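Local coordinates for Serine/threonine-protein acetyltransferase HopZ1a (Pseudomonas syringae pv. syringae, PDB 5KLP), which acetylates serine and threonine residues of host proteins, tubulin among them, with acetyl-CoA as donor and inositol hexakisphosphate as cofactor, and so impairs plant immunity, at residues T113-G118 with H158-E163. The protein carries 10 engineered substitutions. Numbering follows the deposited sequence.
Sequences TCPETG and HNLTLE
The loop between strands 105-110 and 125-130 of the central mixed sheet meets helix 153-167 through one leucine: Leu160 reaches out from the helix and sets a single methyl, CD2, against Thr113 and Pro115. With CG anti to the backbone N (chi1 -179°), the side chain extends away from the helix, and CD2 ends 3.5 Å from Thr113 O, a plain van der Waals approach. The same methyl lies 3.8 Å from Pro115 CA and 4.0 Å from Pro115 CG, so it rests against two atoms of the pyrrolidine ring. Of the Thr113 side chain it meets the carbons: CB is 4.0 Å from Leu160 CD2, and CG2 lies about as near. The hydroxyl of Thr113 is engaged elsewhere, bonded to Asp90 just ahead of helix 91-98, whose His91 also touches Leu160.

This is the catalytic domain of a YopJ-family acetyltransferase, whose fold belongs to the CA clan of cysteine peptidases, and both elements adjoin residues of its active site. Two residues before Leu160, His158 points away from the loop and hydrogen-bonds through NE2 to the active-site Glu143, while the loop runs on toward the active-site His123.

A water adds a polar link beside the methyl contact. It accepts from Thr113 N at 2.9 Å, giving this backbone N-H a partner, and has a weak, longer bond to Thr161 OG1. Beyond Pro115 the chain curls back on itself, with Gly118 N giving a 2.8 Å bond to Cys114 O and Thr117 N a weaker one to the same oxygen. Glu116 OE1 reaches back to the helix through a weak hydrogen bond to Gln156 NE2.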
# COMPACT_ATOMS: atom_id res chain seq x y z
N THR A 113 -5.24 14.69 -1.47
CA THR A 113 -6.05 15.91 -1.38
C THR A 113 -6.03 16.71 -2.70
O THR A 113 -4.99 16.83 -3.34
CB THR A 113 -5.56 16.78 -0.23
OG1 THR A 113 -5.63 16.03 1.00
CG2 THR A 113 -6.39 18.06 -0.12
N CYS A 114 -7.18 17.22 -3.11
CA CYS A 114 -7.25 18.13 -4.23
C CYS A 114 -6.78 19.52 -3.81
O CYS A 114 -7.34 20.12 -2.91
CB CYS A 114 -8.69 18.17 -4.75
SG CYS A 114 -8.95 19.37 -6.06
N PRO A 115 -5.73 20.04 -4.47
CA PRO A 115 -5.10 21.33 -4.16
C PRO A 115 -6.06 22.50 -4.26
O PRO A 115 -5.95 23.46 -3.48
CB PRO A 115 -4.01 21.45 -5.24
CG PRO A 115 -3.75 20.06 -5.67
CD PRO A 115 -5.06 19.34 -5.57
N GLU A 116 -7.00 22.43 -5.20
CA GLU A 116 -7.90 23.55 -5.45
C GLU A 116 -9.05 23.64 -4.45
O GLU A 116 -9.60 24.72 -4.24
CB GLU A 116 -8.47 23.46 -6.87
CG GLU A 116 -7.46 23.80 -7.96
CD GLU A 116 -6.53 22.64 -8.30
OE1 GLU A 116 -6.89 21.48 -8.03
OE2 GLU A 116 -5.43 22.91 -8.82
N THR A 117 -9.42 22.52 -3.83
CA THR A 117 -10.58 22.49 -2.93
C THR A 117 -10.28 22.07 -1.49
O THR A 117 -11.10 22.28 -0.59
CB THR A 117 -11.63 21.51 -3.44
OG1 THR A 117 -11.06 20.20 -3.42
CG2 THR A 117 -12.06 21.87 -4.85
N GLY A 118 -9.15 21.43 -1.27
CA GLY A 118 -8.87 20.85 0.04
C GLY A 118 -9.67 19.58 0.28
O GLY A 118 -9.60 18.99 1.37
N HIS A 158 0.29 14.13 -5.40
CA HIS A 158 1.61 13.82 -4.82
C HIS A 158 2.48 15.08 -4.69
O HIS A 158 3.16 15.27 -3.68
CB HIS A 158 2.35 12.78 -5.67
CG HIS A 158 1.89 11.37 -5.43
ND1 HIS A 158 1.85 10.80 -4.17
CD2 HIS A 158 1.45 10.42 -6.28
CE1 HIS A 158 1.41 9.56 -4.27
NE2 HIS A 158 1.17 9.30 -5.53
N ASN A 159 2.44 15.95 -5.69
CA ASN A 159 3.16 17.22 -5.63
C ASN A 159 2.68 18.10 -4.47
O ASN A 159 3.48 18.81 -3.85
CB ASN A 159 3.05 17.97 -6.96
CG ASN A 159 4.12 17.53 -7.95
OD1 ASN A 159 5.24 17.18 -7.56
ND2 ASN A 159 3.79 17.53 -9.24
N LEU A 160 1.38 18.07 -4.20
CA LEU A 160 0.86 18.82 -3.05
C LEU A 160 1.51 18.31 -1.75
O LEU A 160 1.97 19.10 -0.93
CB LEU A 160 -0.67 18.73 -2.98
CG LEU A 160 -1.36 19.48 -1.84
CD1 LEU A 160 -1.07 21.00 -1.92
CD2 LEU A 160 -2.87 19.24 -1.84
N THR A 161 1.54 17.00 -1.58
CA THR A 161 2.18 16.40 -0.41
C THR A 161 3.65 16.81 -0.30
O THR A 161 4.11 17.24 0.76
CB THR A 161 2.07 14.86 -0.46
OG1 THR A 161 0.70 14.50 -0.55
CG2 THR A 161 2.68 14.20 0.79
N LEU A 162 4.37 16.70 -1.41
CA LEU A 162 5.78 17.08 -1.43
C LEU A 162 5.96 18.56 -1.10
O LEU A 162 6.86 18.95 -0.35
CB LEU A 162 6.40 16.77 -2.80
CG LEU A 162 6.46 15.29 -3.19
CD1 LEU A 162 6.99 15.13 -4.62
CD2 LEU A 162 7.36 14.52 -2.22
N GLU A 163 5.09 19.38 -1.67
CA GLU A 163 5.18 20.82 -1.44
C GLU A 163 5.00 21.14 0.04
O GLU A 163 5.75 21.93 0.63
CB GLU A 163 4.13 21.55 -2.28
CG GLU A 163 4.15 23.05 -2.13
CD GLU A 163 2.94 23.69 -2.79
OE1 GLU A 163 1.81 23.28 -2.47
OE2 GLU A 163 3.13 24.60 -3.62
O HOH W 1 -2.41 15.10 -1.64